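Local coordinates for protein endo-1,4-beta-xylanase (Pseudoalteromonas haloplanktis, PDB 1H12) that hydrolyses internal beta-1,4-xylosidic linkages of xylan as a cold-adapted family 8 glycoside hydrolase, and probably also acts on related beta-1,4-glucans, at residues 249-254 with 327-332; 284-289 with 308-313; 255-260 with 265-270; 346-351 with 362-367; 197-202 with 233-238. One frame throughout, in Å; residues are numbered along the deposited sequence.

Interaction 1 of 5, residues 249-254 with 327-332. With XYP (beta-D-xylopyranose), chain B.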
# COMPACT_ATOMS: atom_id res chain seq x y z
N TRP A 249 -2.20 17.71 -14.75
CA TRP A 249 -2.70 18.51 -13.67
C TRP A 249 -2.47 17.95 -12.29
O TRP A 249 -3.34 17.98 -11.43
CB TRP A 249 -4.17 18.93 -13.95
CG TRP A 249 -4.25 19.80 -15.14
CD1 TRP A 249 -4.74 19.48 -16.39
CD2 TRP A 249 -3.75 21.14 -15.27
NE1 TRP A 249 -4.62 20.57 -17.25
CE2 TRP A 249 -3.97 21.57 -16.60
CE3 TRP A 249 -3.09 22.00 -14.38
CZ2 TRP A 249 -3.62 22.84 -17.04
CZ3 TRP A 249 -2.74 23.29 -14.85
CH2 TRP A 249 -3.02 23.66 -16.18
N ASN A 250 -1.23 17.50 -12.08
CA ASN A 250 -0.66 17.32 -10.74
C ASN A 250 -1.09 16.08 -10.01
O ASN A 250 -0.71 15.90 -8.87
CB ASN A 250 -0.87 18.57 -9.88
CG ASN A 250 -0.45 19.83 -10.65
OD1 ASN A 250 0.65 19.89 -11.10
ND2 ASN A 250 -1.32 20.74 -10.82
N LEU A 251 -1.81 15.17 -10.64
CA LEU A 251 -2.14 13.87 -10.06
C LEU A 251 -1.30 12.79 -10.72
O LEU A 251 -1.19 12.73 -11.95
CB LEU A 251 -3.64 13.53 -10.18
CG LEU A 251 -4.57 14.39 -9.37
CD1 LEU A 251 -6.01 13.95 -9.61
CD2 LEU A 251 -4.23 14.33 -7.87
N PRO A 252 -0.74 11.88 -9.91
CA PRO A 252 -0.02 10.75 -10.46
C PRO A 252 -0.98 9.75 -11.11
O PRO A 252 -2.19 9.81 -10.88
CB PRO A 252 0.66 10.17 -9.23
CG PRO A 252 -0.35 10.43 -8.13
CD PRO A 252 -0.93 11.80 -8.45
N THR A 253 -0.41 8.83 -11.90
CA THR A 253 -1.22 7.95 -12.73
C THR A 253 -1.02 6.48 -12.38
O THR A 253 -0.08 6.10 -11.67
CB THR A 253 -0.99 8.21 -14.22
OG1 THR A 253 0.31 7.78 -14.63
CG2 THR A 253 -1.13 9.68 -14.54
N PHE A 254 -1.93 5.67 -12.89
CA PHE A 254 -1.94 4.23 -12.74
C PHE A 254 -0.62 3.58 -13.18
O PHE A 254 0.01 2.83 -12.44
CB PHE A 254 -3.15 3.70 -13.55
CG PHE A 254 -3.24 2.22 -13.71
CD1 PHE A 254 -2.77 1.31 -12.77
CD2 PHE A 254 -3.83 1.71 -14.87
CE1 PHE A 254 -2.89 -0.07 -13.00
CE2 PHE A 254 -3.95 0.36 -15.11
CZ PHE A 254 -3.47 -0.52 -14.19
N GLN A 327 -13.15 9.91 -7.40
CA GLN A 327 -12.25 8.78 -7.34
C GLN A 327 -11.36 8.62 -8.54
O GLN A 327 -10.28 7.99 -8.40
CB GLN A 327 -13.07 7.49 -7.15
CG GLN A 327 -13.76 7.45 -5.79
CD GLN A 327 -14.37 6.11 -5.40
OE1 GLN A 327 -14.64 5.26 -6.22
NE2 GLN A 327 -14.55 5.92 -4.11
N VAL A 328 -11.75 9.11 -9.69
CA VAL A 328 -11.01 8.91 -10.93
C VAL A 328 -10.94 10.20 -11.75
O VAL A 328 -11.97 10.83 -12.06
CB VAL A 328 -11.61 7.80 -11.78
CG1 VAL A 328 -10.84 7.63 -13.09
CG2 VAL A 328 -11.66 6.48 -11.05
N TYR A 329 -9.74 10.61 -12.07
CA TYR A 329 -9.48 11.77 -12.97
C TYR A 329 -8.61 11.30 -14.11
O TYR A 329 -7.77 10.42 -13.95
CB TYR A 329 -8.80 12.93 -12.23
CG TYR A 329 -9.75 13.63 -11.29
CD1 TYR A 329 -9.95 13.19 -9.99
CD2 TYR A 329 -10.46 14.72 -11.73
CE1 TYR A 329 -10.88 13.81 -9.18
CE2 TYR A 329 -11.43 15.32 -10.92
CZ TYR A 329 -11.64 14.86 -9.66
OH TYR A 329 -12.62 15.39 -8.82
N SER A 330 -8.74 11.96 -15.28
CA SER A 330 -7.85 11.73 -16.40
C SER A 330 -7.58 13.08 -17.05
O SER A 330 -8.52 13.81 -17.37
CB SER A 330 -8.51 10.81 -17.44
OG SER A 330 -7.62 10.54 -18.48
N TYR A 331 -6.32 13.45 -17.17
CA TYR A 331 -5.97 14.76 -17.70
C TYR A 331 -6.66 15.90 -16.97
O TYR A 331 -7.05 16.91 -17.57
CB TYR A 331 -6.22 14.84 -19.19
CG TYR A 331 -5.44 13.89 -20.05
CD1 TYR A 331 -4.07 13.91 -20.10
CD2 TYR A 331 -6.08 12.96 -20.84
CE1 TYR A 331 -3.37 13.09 -20.99
CE2 TYR A 331 -5.39 12.13 -21.71
CZ TYR A 331 -4.06 12.21 -21.77
OH TYR A 331 -3.32 11.44 -22.66
N GLY A 332 -6.84 15.73 -15.65
CA GLY A 332 -7.48 16.74 -14.85
C GLY A 332 -9.01 16.77 -14.92
O GLY A 332 -9.62 17.61 -14.28
O1 XYP B . -19.34 3.52 0.08
C1 XYP B . -18.95 3.90 -1.25
C2 XYP B . -17.51 3.93 -1.33
C3 XYP B . -16.97 4.28 -2.67
C4 XYP B . -17.81 3.61 -3.77
C5 XYP B . -19.30 3.74 -3.51
O2 XYP B . -16.88 4.76 -0.35
O3 XYP B . -15.58 3.99 -2.76
O4 XYP B . -17.46 4.03 -5.06
O5 XYP B . -19.58 3.26 -2.19
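The indole of W249 meets the 327-332 segment at its edge: CD1 faces the carbonyl O of Y331 at 3.7 Å, close to the ring plane, while G332 CA lies obliquely to the same ring. W249 CB comes to 4.1 Å from G332 CA. This approach depends on the bare backbone of G332; Y331 and G332, both at positive phi, turn the chain between strands 329-330 and 333-334. The second flat group, the phenol of Y329, receives L251 obliquely. L251 CD1 sits 4.0 Å from Y329 CB and equally far from Y329 CD1, at the root of the ring and well short of the hydroxyl. L251 chi2 is 179°, which sets CD1 anti to CA and extends this branch to the tyrosine. F312 of helix 300-318 packs edge-to-face with the Y329 ring and also touches both W249 and L251, and the Y329 hydroxyl bonds to the backbone N of E326. The side chain of Y331 starts out away from the loop, and its ring meets that of H248. Between these two segments the contact is van der Waals packing, on Y329 of the strand and on the turn that follows it. This packing takes no direct part in sugar binding: within the two segments it is Q327 that reaches the bound xylose, while the Y329 side chain stays about 12 Å from the sugar (the alpha anomer).

Interaction 2 of 5, residues 284-289 with 308-313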
# COMPACT_ATOMS: atom_id res chain seq x y z
N ARG A 284 -2.79 5.69 -3.93
CA ARG A 284 -1.80 5.37 -2.92
C ARG A 284 -0.48 6.10 -3.11
O ARG A 284 0.34 6.07 -2.20
CB ARG A 284 -1.53 3.83 -2.92
CG ARG A 284 -2.76 3.01 -2.60
CD ARG A 284 -2.44 1.57 -2.28
NE ARG A 284 -1.80 0.77 -3.33
CZ ARG A 284 -2.44 0.12 -4.29
NH1 ARG A 284 -3.71 0.32 -4.49
NH2 ARG A 284 -1.80 -0.74 -5.01
N VAL A 285 -0.27 6.71 -4.25
CA VAL A 285 1.02 7.33 -4.51
C VAL A 285 1.34 8.41 -3.49
O VAL A 285 2.41 8.37 -2.87
CB VAL A 285 1.13 7.86 -5.94
CG1 VAL A 285 2.46 8.54 -6.15
CG2 VAL A 285 0.95 6.75 -6.96
N ILE A 286 0.46 9.40 -3.29
CA ILE A 286 0.82 10.43 -2.33
C ILE A 286 0.80 9.92 -0.87
O ILE A 286 1.51 10.47 -0.03
CB ILE A 286 0.08 11.75 -2.51
CG1 ILE A 286 -1.44 11.66 -2.24
CG2 ILE A 286 0.42 12.34 -3.88
CD1 ILE A 286 -2.13 13.02 -2.23
N MET A 287 0.06 8.85 -0.61
CA MET A 287 0.19 8.16 0.67
C MET A 287 1.64 7.66 0.85
O MET A 287 2.23 7.85 1.92
CB MET A 287 -0.79 6.99 0.72
CG MET A 287 -0.81 6.21 1.97
SD MET A 287 -1.92 4.82 1.86
CE MET A 287 -1.39 3.75 0.80
N ASN A 288 2.17 7.02 -0.19
CA ASN A 288 3.53 6.53 -0.16
C ASN A 288 4.55 7.65 -0.03
O ASN A 288 5.58 7.48 0.62
CB ASN A 288 3.83 5.72 -1.40
CG ASN A 288 3.03 4.46 -1.54
OD1 ASN A 288 2.54 3.89 -0.54
ND2 ASN A 288 2.92 3.97 -2.77
N VAL A 289 4.29 8.78 -0.67
CA VAL A 289 5.17 9.96 -0.55
C VAL A 289 5.16 10.45 0.91
O VAL A 289 6.22 10.77 1.45
CB VAL A 289 4.78 11.04 -1.55
CG1 VAL A 289 5.58 12.31 -1.33
CG2 VAL A 289 4.96 10.57 -2.97
N LYS A 308 0.88 19.95 -4.49
CA LYS A 308 0.23 20.18 -5.77
C LYS A 308 -0.91 19.18 -5.98
O LYS A 308 -1.95 19.54 -6.60
CB LYS A 308 1.23 20.14 -6.92
CG LYS A 308 2.20 21.30 -6.90
CD LYS A 308 3.42 21.03 -7.82
CE LYS A 308 3.22 20.77 -9.27
NZ LYS A 308 2.63 22.05 -9.85
N ALA A 309 -0.76 17.93 -5.57
CA ALA A 309 -1.83 16.93 -5.76
C ALA A 309 -3.04 17.29 -4.92
O ALA A 309 -4.17 17.27 -5.39
CB ALA A 309 -1.31 15.56 -5.43
N LEU A 310 -2.81 17.57 -3.64
CA LEU A 310 -3.90 17.98 -2.75
C LEU A 310 -4.53 19.28 -3.24
O LEU A 310 -5.74 19.46 -3.17
CB LEU A 310 -3.43 18.10 -1.31
CG LEU A 310 -2.97 16.79 -0.66
CD1 LEU A 310 -2.53 17.10 0.77
CD2 LEU A 310 -4.03 15.76 -0.63
N GLY A 311 -3.70 20.19 -3.74
CA GLY A 311 -4.22 21.42 -4.31
C GLY A 311 -5.14 21.14 -5.47
O GLY A 311 -6.22 21.79 -5.59
N PHE A 312 -4.78 20.24 -6.36
CA PHE A 312 -5.67 19.89 -7.46
C PHE A 312 -6.97 19.31 -6.94
O PHE A 312 -8.05 19.67 -7.40
CB PHE A 312 -5.03 18.90 -8.45
CG PHE A 312 -6.04 18.46 -9.47
CD1 PHE A 312 -6.32 19.28 -10.55
CD2 PHE A 312 -6.79 17.32 -9.28
CE1 PHE A 312 -7.38 18.91 -11.44
CE2 PHE A 312 -7.79 16.97 -10.14
CZ PHE A 312 -8.10 17.77 -11.22
N LEU A 313 -6.90 18.39 -5.97
CA LEU A 313 -8.13 17.78 -5.49
C LEU A 313 -9.06 18.83 -4.86
O LEU A 313 -10.28 18.78 -5.04
CB LEU A 313 -7.82 16.64 -4.55
CG LEU A 313 -7.13 15.43 -5.24
CD1 LEU A 313 -6.76 14.41 -4.13
CD2 LEU A 313 -8.04 14.74 -6.23
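I286 lays its two branches over one turn of helix 300-318, CG2 against A309 and CD1 against L310. The arrangement is helix-to-helix packing within the (alpha/alpha)6 barrel characteristic of family 8 glycoside hydrolases. Helices 283-296 and 300-318 follow each other in the chain with only a short connection, and these two segments run in roughly opposite directions. The division of labour within I286 follows from its torsions. With chi1 at 66°, CG1 stands between the backbone N and the carbonyl carbon, and CG2 falls beside the N. Beyond CG1 the chain is straight, chi2 being 172°, and this carries CD1 far enough to touch the leucine. CG2 then meets A309 CB at 4.0 Å, methyl to methyl, while L310 reaches across with CD2. A309 adds little bulk, yet the backbones stay well apart, the CA atoms of I286 and A309 being 7.8 Å from each other. The contact is buried and wholly apolar. F240 of helix 219-243 and A351 of helix 342-351 add apolar packing around I286, while the amide of N348 also lies against it, and L313 packs on N348. R284, at the start of the first segment, takes no part and forms salt bridges with D144 and E78. Within the contact the tightest approach is I286 CD1 to L310 CD2 at 3.7 Å, and the same CD1 lies 4.2 Å from A309 CB.

Interaction 3 of 5, residues 255-260 with 265-270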
# COMPACT_ATOMS: atom_id res chain seq x y z
N LEU A 255 -0.21 3.86 -14.43
CA LEU A 255 0.95 3.25 -15.03
C LEU A 255 1.92 4.31 -15.52
O LEU A 255 1.53 5.41 -15.93
CB LEU A 255 0.56 2.34 -16.21
CG LEU A 255 -0.25 1.11 -15.81
CD1 LEU A 255 -0.71 0.37 -17.04
CD2 LEU A 255 0.55 0.17 -14.91
N SER A 256 3.22 3.95 -15.51
CA SER A 256 4.28 4.82 -15.93
C SER A 256 5.37 4.04 -16.63
O SER A 256 5.64 2.86 -16.29
CB SER A 256 4.91 5.49 -14.68
OG SER A 256 5.97 6.38 -14.98
N ARG A 257 6.05 4.67 -17.56
CA ARG A 257 7.31 4.15 -18.06
C ARG A 257 8.40 4.36 -17.03
O ARG A 257 8.22 5.05 -16.03
CB ARG A 257 7.67 4.84 -19.41
CG ARG A 257 6.57 4.68 -20.42
CD ARG A 257 6.30 3.23 -20.66
NE ARG A 257 5.41 2.97 -21.81
CZ ARG A 257 5.08 1.78 -22.21
NH1 ARG A 257 5.54 0.70 -21.57
NH2 ARG A 257 4.28 1.59 -23.24
N LEU A 258 9.58 3.77 -17.27
CA LEU A 258 10.66 3.81 -16.29
C LEU A 258 11.30 5.16 -16.14
O LEU A 258 11.97 5.41 -15.18
CB LEU A 258 11.65 2.70 -16.56
CG LEU A 258 11.11 1.29 -16.49
CD1 LEU A 258 12.25 0.30 -16.50
CD2 LEU A 258 10.17 0.97 -15.42
N ASP A 259 11.03 6.08 -17.08
CA ASP A 259 11.46 7.47 -16.99
C ASP A 259 10.43 8.37 -16.27
O ASP A 259 10.61 9.59 -16.21
CB ASP A 259 11.84 8.03 -18.34
CG ASP A 259 10.70 8.21 -19.24
OD1 ASP A 259 9.53 7.83 -18.94
OD2 ASP A 259 10.89 8.69 -20.39
N GLY A 260 9.34 7.79 -15.79
CA GLY A 260 8.28 8.51 -15.12
C GLY A 260 7.16 8.97 -16.01
O GLY A 260 6.19 9.56 -15.51
N GLY A 265 -3.35 5.72 -22.51
CA GLY A 265 -4.30 4.77 -23.05
C GLY A 265 -4.00 3.35 -22.67
O GLY A 265 -3.39 3.06 -21.61
N TYR A 266 -4.51 2.43 -23.50
CA TYR A 266 -4.29 1.00 -23.31
C TYR A 266 -3.03 0.56 -24.00
O TYR A 266 -2.68 1.04 -25.10
CB TYR A 266 -5.51 0.25 -23.84
CG TYR A 266 -6.73 0.45 -22.99
CD1 TYR A 266 -6.87 -0.24 -21.80
CD2 TYR A 266 -7.71 1.38 -23.30
CE1 TYR A 266 -7.95 -0.03 -21.00
CE2 TYR A 266 -8.81 1.60 -22.47
CZ TYR A 266 -8.94 0.84 -21.32
OH TYR A 266 -10.00 0.98 -20.49
N ILE A 267 -2.33 -0.37 -23.34
CA ILE A 267 -1.10 -0.96 -23.86
C ILE A 267 -1.05 -2.50 -23.80
O ILE A 267 -0.14 -3.07 -24.35
CB ILE A 267 0.14 -0.41 -23.20
CG1 ILE A 267 0.16 -0.61 -21.71
CG2 ILE A 267 0.38 1.04 -23.52
CD1 ILE A 267 1.52 -0.51 -21.06
N PHE A 268 -1.96 -3.16 -23.12
CA PHE A 268 -1.93 -4.62 -23.09
C PHE A 268 -3.31 -5.22 -22.90
O PHE A 268 -4.20 -4.63 -22.26
CB PHE A 268 -0.94 -5.17 -22.00
CG PHE A 268 -1.36 -4.95 -20.57
CD1 PHE A 268 -2.19 -5.86 -19.92
CD2 PHE A 268 -1.00 -3.81 -19.89
CE1 PHE A 268 -2.61 -5.65 -18.60
CE2 PHE A 268 -1.45 -3.65 -18.58
CZ PHE A 268 -2.28 -4.54 -18.00
N ASN A 269 -3.51 -6.42 -23.46
CA ASN A 269 -4.76 -7.14 -23.31
C ASN A 269 -4.97 -7.55 -21.85
O ASN A 269 -4.12 -8.16 -21.27
CB ASN A 269 -4.79 -8.36 -24.20
CG ASN A 269 -5.07 -8.06 -25.66
OD1 ASN A 269 -4.61 -8.86 -26.60
ND2 ASN A 269 -5.77 -7.04 -25.92
N GLY A 270 -6.12 -7.17 -21.33
CA GLY A 270 -6.46 -7.40 -19.92
C GLY A 270 -6.35 -6.16 -19.05
O GLY A 270 -6.73 -6.20 -17.87
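L255 directs its side chain at the aromatic ring of F268, where CD1 comes to the ring edge, 4.4 Å from CE2 and near the ring plane. The next residue, S256, uses its hydroxyl locally: OG donates to R257 O at 2.8 Å, in the carbonyl plane and on a lone pair. R257 then crosses to the other segment. Its chain bends at chi2 (-58°) and runs on nearly straight, bringing the guanidinium obliquely against I267 from the opposing direction. NH2 lies 3.9 Å from I267 CG2 and 4.1 Å from I267 CD1, a van der Waals contact, while NH1 makes its hydrogen bond to N197 O. R257 also opens a type I beta turn that ends at G260, and the turn bond, G260 N to R257 O at 3.0 Å, gives that carbonyl a second donor. G260 closes the turn at a positive phi of 92°. Backbone bonds of L255 to V263 and G275 tie successive parts of this long irregular connection together. The turn rests on helix 219-243 through a bond from H239 to G260 O, and the connection, which holds both segments, leads on from that helix to strand 277-278.

Interaction 4 of 5, residues 346-351 with 362-367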
# COMPACT_ATOMS: atom_id res chain seq x y z
N ALA A 346 -8.39 8.51 3.23
CA ALA A 346 -7.35 7.96 4.10
C ALA A 346 -5.94 8.13 3.48
O ALA A 346 -5.01 8.58 4.15
CB ALA A 346 -7.65 6.46 4.35
N ALA A 347 -5.80 7.79 2.22
CA ALA A 347 -4.55 7.96 1.51
C ALA A 347 -4.11 9.40 1.56
O ALA A 347 -2.95 9.71 1.80
CB ALA A 347 -4.68 7.48 0.08
N ASN A 348 -5.05 10.33 1.34
CA ASN A 348 -4.74 11.73 1.30
C ASN A 348 -4.36 12.28 2.67
O ASN A 348 -3.58 13.21 2.79
CB ASN A 348 -5.89 12.51 0.67
CG ASN A 348 -6.06 12.19 -0.79
OD1 ASN A 348 -5.08 11.75 -1.44
ND2 ASN A 348 -7.26 12.45 -1.36
N ALA A 349 -4.93 11.70 3.75
CA ALA A 349 -4.54 12.10 5.10
C ALA A 349 -3.07 11.71 5.38
O ALA A 349 -2.33 12.47 6.02
CB ALA A 349 -5.46 11.52 6.11
N VAL A 350 -2.64 10.52 4.93
CA VAL A 350 -1.27 10.12 5.13
C VAL A 350 -0.31 11.02 4.39
O VAL A 350 0.80 11.32 4.85
CB VAL A 350 -1.05 8.65 4.77
CG1 VAL A 350 0.37 8.24 4.93
CG2 VAL A 350 -1.99 7.77 5.57
N ALA A 351 -0.73 11.47 3.20
CA ALA A 351 0.07 12.37 2.41
C ALA A 351 0.47 13.64 3.14
O ALA A 351 1.48 14.26 2.83
CB ALA A 351 -0.67 12.77 1.14
N ASN A 362 -5.67 20.82 7.75
CA ASN A 362 -6.88 20.81 8.52
C ASN A 362 -8.01 20.18 7.78
O ASN A 362 -8.75 19.39 8.36
CB ASN A 362 -7.24 22.25 9.00
N GLU A 363 -8.20 20.55 6.54
CA GLU A 363 -9.32 20.06 5.79
C GLU A 363 -9.19 18.57 5.47
O GLU A 363 -10.13 17.81 5.74
CB GLU A 363 -9.41 20.78 4.46
N PHE A 364 -8.08 18.13 4.89
CA PHE A 364 -7.92 16.73 4.51
C PHE A 364 -7.89 15.85 5.76
O PHE A 364 -8.46 14.77 5.77
CB PHE A 364 -6.73 16.49 3.63
CG PHE A 364 -6.93 16.92 2.18
CD1 PHE A 364 -7.47 16.02 1.28
CD2 PHE A 364 -6.62 18.19 1.76
CE1 PHE A 364 -7.71 16.41 -0.03
CE2 PHE A 364 -6.87 18.59 0.44
CZ PHE A 364 -7.44 17.67 -0.43
N PHE A 365 -7.25 16.31 6.84
CA PHE A 365 -7.20 15.47 7.99
C PHE A 365 -8.58 15.29 8.62
O PHE A 365 -9.00 14.18 8.99
CB PHE A 365 -6.22 15.96 9.05
CG PHE A 365 -6.07 14.95 10.14
CD1 PHE A 365 -5.20 13.89 9.97
CD2 PHE A 365 -6.83 14.98 11.29
CE1 PHE A 365 -5.12 12.90 10.92
CE2 PHE A 365 -6.72 13.97 12.24
CZ PHE A 365 -5.87 12.94 12.03
N ASN A 366 -9.31 16.41 8.76
CA ASN A 366 -10.63 16.32 9.37
C ASN A 366 -11.62 15.54 8.54
O ASN A 366 -12.48 14.83 9.08
CB ASN A 366 -11.11 17.71 9.81
CG ASN A 366 -10.34 18.12 11.08
OD1 ASN A 366 -10.45 17.44 12.04
ND2 ASN A 366 -9.51 19.10 11.02
N GLU A 367 -11.51 15.60 7.22
CA GLU A 367 -12.37 14.80 6.36
C GLU A 367 -12.13 13.31 6.59
O GLU A 367 -13.06 12.51 6.41
CB GLU A 367 -12.20 15.14 4.90
CG GLU A 367 -12.79 16.50 4.62
CD GLU A 367 -12.73 16.91 3.19
OE1 GLU A 367 -12.51 15.97 2.36
OE2 GLU A 367 -12.97 18.16 2.91
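N348 and F364 make the closest side-chain contact here, with N348 CB at 3.9 Å from F364 CD1. The methylene approaches the ring obliquely, and it is this apolar root of the asparagine that touches. Beside it A349 CB lies 4.4 Å from F364 O. The helices come close at this point, A349 CA lying 5.2 Å from F365 CA, an approach that the small alanine leaves room for. In the next shell, the polar end of N348 is held by a hydrogen bond from ND2 to the hydroxyl of Y325. One turn of the partner helix is reinforced by N366: its ND2 donates to N362 O at 2.8 Å, bent at 135°, alongside the ordinary helical bond from N366 N to the same oxygen. N366 OD1 has K26 as a partner, and E367 forms a salt bridge with K317 of helix 300-318. The arrangement is roughly antiparallel packing of two consecutive helices, 342-351 and 358-369, in the (alpha/alpha)6 barrel fold of family 8. L310 of helix 300-318 packs on both N348 and F364, while on another side V350 lies against A389 and H392 of helix 379-392.

Interaction 5 of 5, residues 197-202 with 233-238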
# COMPACT_ATOMS: atom_id res chain seq x y z
N ASN A 197 9.67 -2.08 -19.51
CA ASN A 197 9.52 -0.62 -19.49
C ASN A 197 8.18 -0.25 -18.90
O ASN A 197 7.50 0.65 -19.42
CB ASN A 197 9.76 -0.01 -20.84
CG ASN A 197 9.86 1.49 -20.80
OD1 ASN A 197 10.26 2.09 -19.78
ND2 ASN A 197 9.57 2.15 -21.92
N LEU A 198 7.80 -0.86 -17.79
CA LEU A 198 6.49 -0.57 -17.19
C LEU A 198 6.51 -0.70 -15.68
O LEU A 198 6.88 -1.78 -15.14
CB LEU A 198 5.43 -1.48 -17.79
CG LEU A 198 4.01 -1.18 -17.36
CD1 LEU A 198 3.60 0.19 -17.86
CD2 LEU A 198 3.06 -2.28 -17.86
N THR A 199 6.13 0.34 -15.01
CA THR A 199 5.96 0.31 -13.57
C THR A 199 4.60 0.91 -13.22
O THR A 199 3.88 1.42 -14.08
CB THR A 199 7.14 0.95 -12.86
OG1 THR A 199 7.13 0.66 -11.46
CG2 THR A 199 7.18 2.46 -13.02
N ASP A 200 4.25 0.80 -11.96
CA ASP A 200 2.99 1.33 -11.39
C ASP A 200 3.43 2.21 -10.26
O ASP A 200 3.99 1.71 -9.28
CB ASP A 200 2.13 0.15 -10.97
CG ASP A 200 0.81 0.50 -10.36
OD1 ASP A 200 0.68 1.48 -9.65
OD2 ASP A 200 -0.16 -0.32 -10.62
N PRO A 201 3.31 3.53 -10.38
CA PRO A 201 3.79 4.43 -9.32
C PRO A 201 3.40 4.02 -7.94
O PRO A 201 4.20 4.19 -7.02
CB PRO A 201 3.28 5.81 -9.78
CG PRO A 201 3.35 5.71 -11.30
CD PRO A 201 2.87 4.28 -11.59
N SER A 202 2.20 3.53 -7.75
CA SER A 202 1.73 3.14 -6.41
C SER A 202 2.54 2.02 -5.77
O SER A 202 2.43 1.82 -4.57
CB SER A 202 0.26 2.71 -6.45
OG SER A 202 0.10 1.40 -6.94
N ARG A 233 12.96 6.83 -5.62
CA ARG A 233 12.76 8.27 -5.43
C ARG A 233 12.93 9.01 -6.76
O ARG A 233 12.19 9.96 -7.04
CB ARG A 233 13.66 8.82 -4.34
CG ARG A 233 13.38 8.21 -2.97
CD ARG A 233 14.00 8.94 -1.81
NE ARG A 233 13.67 8.30 -0.58
CZ ARG A 233 14.33 7.29 -0.03
NH1 ARG A 233 15.54 6.92 -0.46
NH2 ARG A 233 13.80 6.67 0.99
N THR A 234 13.90 8.61 -7.58
CA THR A 234 14.08 9.25 -8.87
C THR A 234 12.87 9.03 -9.76
O THR A 234 12.40 9.96 -10.42
CB THR A 234 15.37 8.77 -9.50
OG1 THR A 234 16.45 9.17 -8.69
CG2 THR A 234 15.53 9.37 -10.94
N LEU A 235 12.35 7.82 -9.78
CA LEU A 235 11.16 7.53 -10.59
C LEU A 235 9.99 8.41 -10.14
O LEU A 235 9.30 9.00 -10.97
CB LEU A 235 10.82 6.02 -10.49
CG LEU A 235 9.59 5.50 -11.21
CD1 LEU A 235 8.29 5.79 -10.53
CD2 LEU A 235 9.53 5.92 -12.63
N LEU A 236 9.75 8.46 -8.83
CA LEU A 236 8.66 9.27 -8.33
C LEU A 236 8.87 10.75 -8.61
O LEU A 236 7.95 11.45 -9.02
CB LEU A 236 8.41 9.02 -6.85
CG LEU A 236 7.78 7.66 -6.52
CD1 LEU A 236 7.73 7.48 -5.03
CD2 LEU A 236 6.39 7.51 -7.18
N LYS A 237 10.08 11.25 -8.39
CA LYS A 237 10.37 12.65 -8.73
C LYS A 237 10.10 12.92 -10.18
O LYS A 237 9.51 13.94 -10.53
CB LYS A 237 11.85 12.95 -8.42
CG LYS A 237 12.24 13.04 -7.06
CD LYS A 237 13.76 13.44 -6.87
CE LYS A 237 14.54 12.23 -6.43
NZ LYS A 237 14.02 11.71 -5.11
N ASN A 238 10.57 12.04 -11.04
CA ASN A 238 10.36 12.21 -12.47
C ASN A 238 8.89 12.16 -12.83
O ASN A 238 8.42 12.94 -13.66
CB ASN A 238 11.15 11.16 -13.24
CG ASN A 238 12.65 11.39 -13.25
OD1 ASN A 238 13.12 12.50 -12.94
ND2 ASN A 238 13.41 10.34 -13.63
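T199 and L235 point at each other across the gap between loop and helix, methyl to methyl, with T199 CG2 4.2 Å from L235 CD2. The threonine divides its two branches: chi1 of -167° places OG1 trans to the backbone N, and while CG2 serves the leucine, OG1 is bonded to I189 O and H204 NE2. One residue further along the helix, L236 approaches P201 with CD2, which lies 4.0 Å from the proline carbonyl O and 4.4 Å from its CB. Since chi2 of L236 is 174°, CD1 continues the extended chain and CD2 is the side branch that touches P201. The CB of D200 starts out away from the helix, and its carboxylate organises the loop instead. Its OD1 accepts the hydroxyl of S202 at 2.8 Å, from well above the carboxylate plane (48° out of it), and weakly accepts S202 N at 3.2 Å. V285 of helix 283-296 also packs against P201, so the proline touches two helices. The weak bond from S202 N to D200 OD1 is that of an Asx turn; the turn overlaps the start of a short 3-10 segment, in a connecting loop packed on helix 219-243 of the (alpha/alpha)6 barrel.

Interactions 2, 4 and 5 are buried, whereas interactions 1 and 3 are only partly so and lie farther from the centre of the chain. Interactions 2 and 4 both join helices and touch one another through I286 and N348, but interaction 2 meets through aliphatic branches and interaction 4 through a ring and close backbones. Interaction 5 sets a loop on a helix. Segment 197-202 then ties it to interaction 3, in part by the backbone bond from T199 N to S256 O. Interaction 1 adjoins interaction 3 in sequence and leans on helix 300-318 of interaction 2 through F312; of the five, it alone includes a xylose-pocket residue.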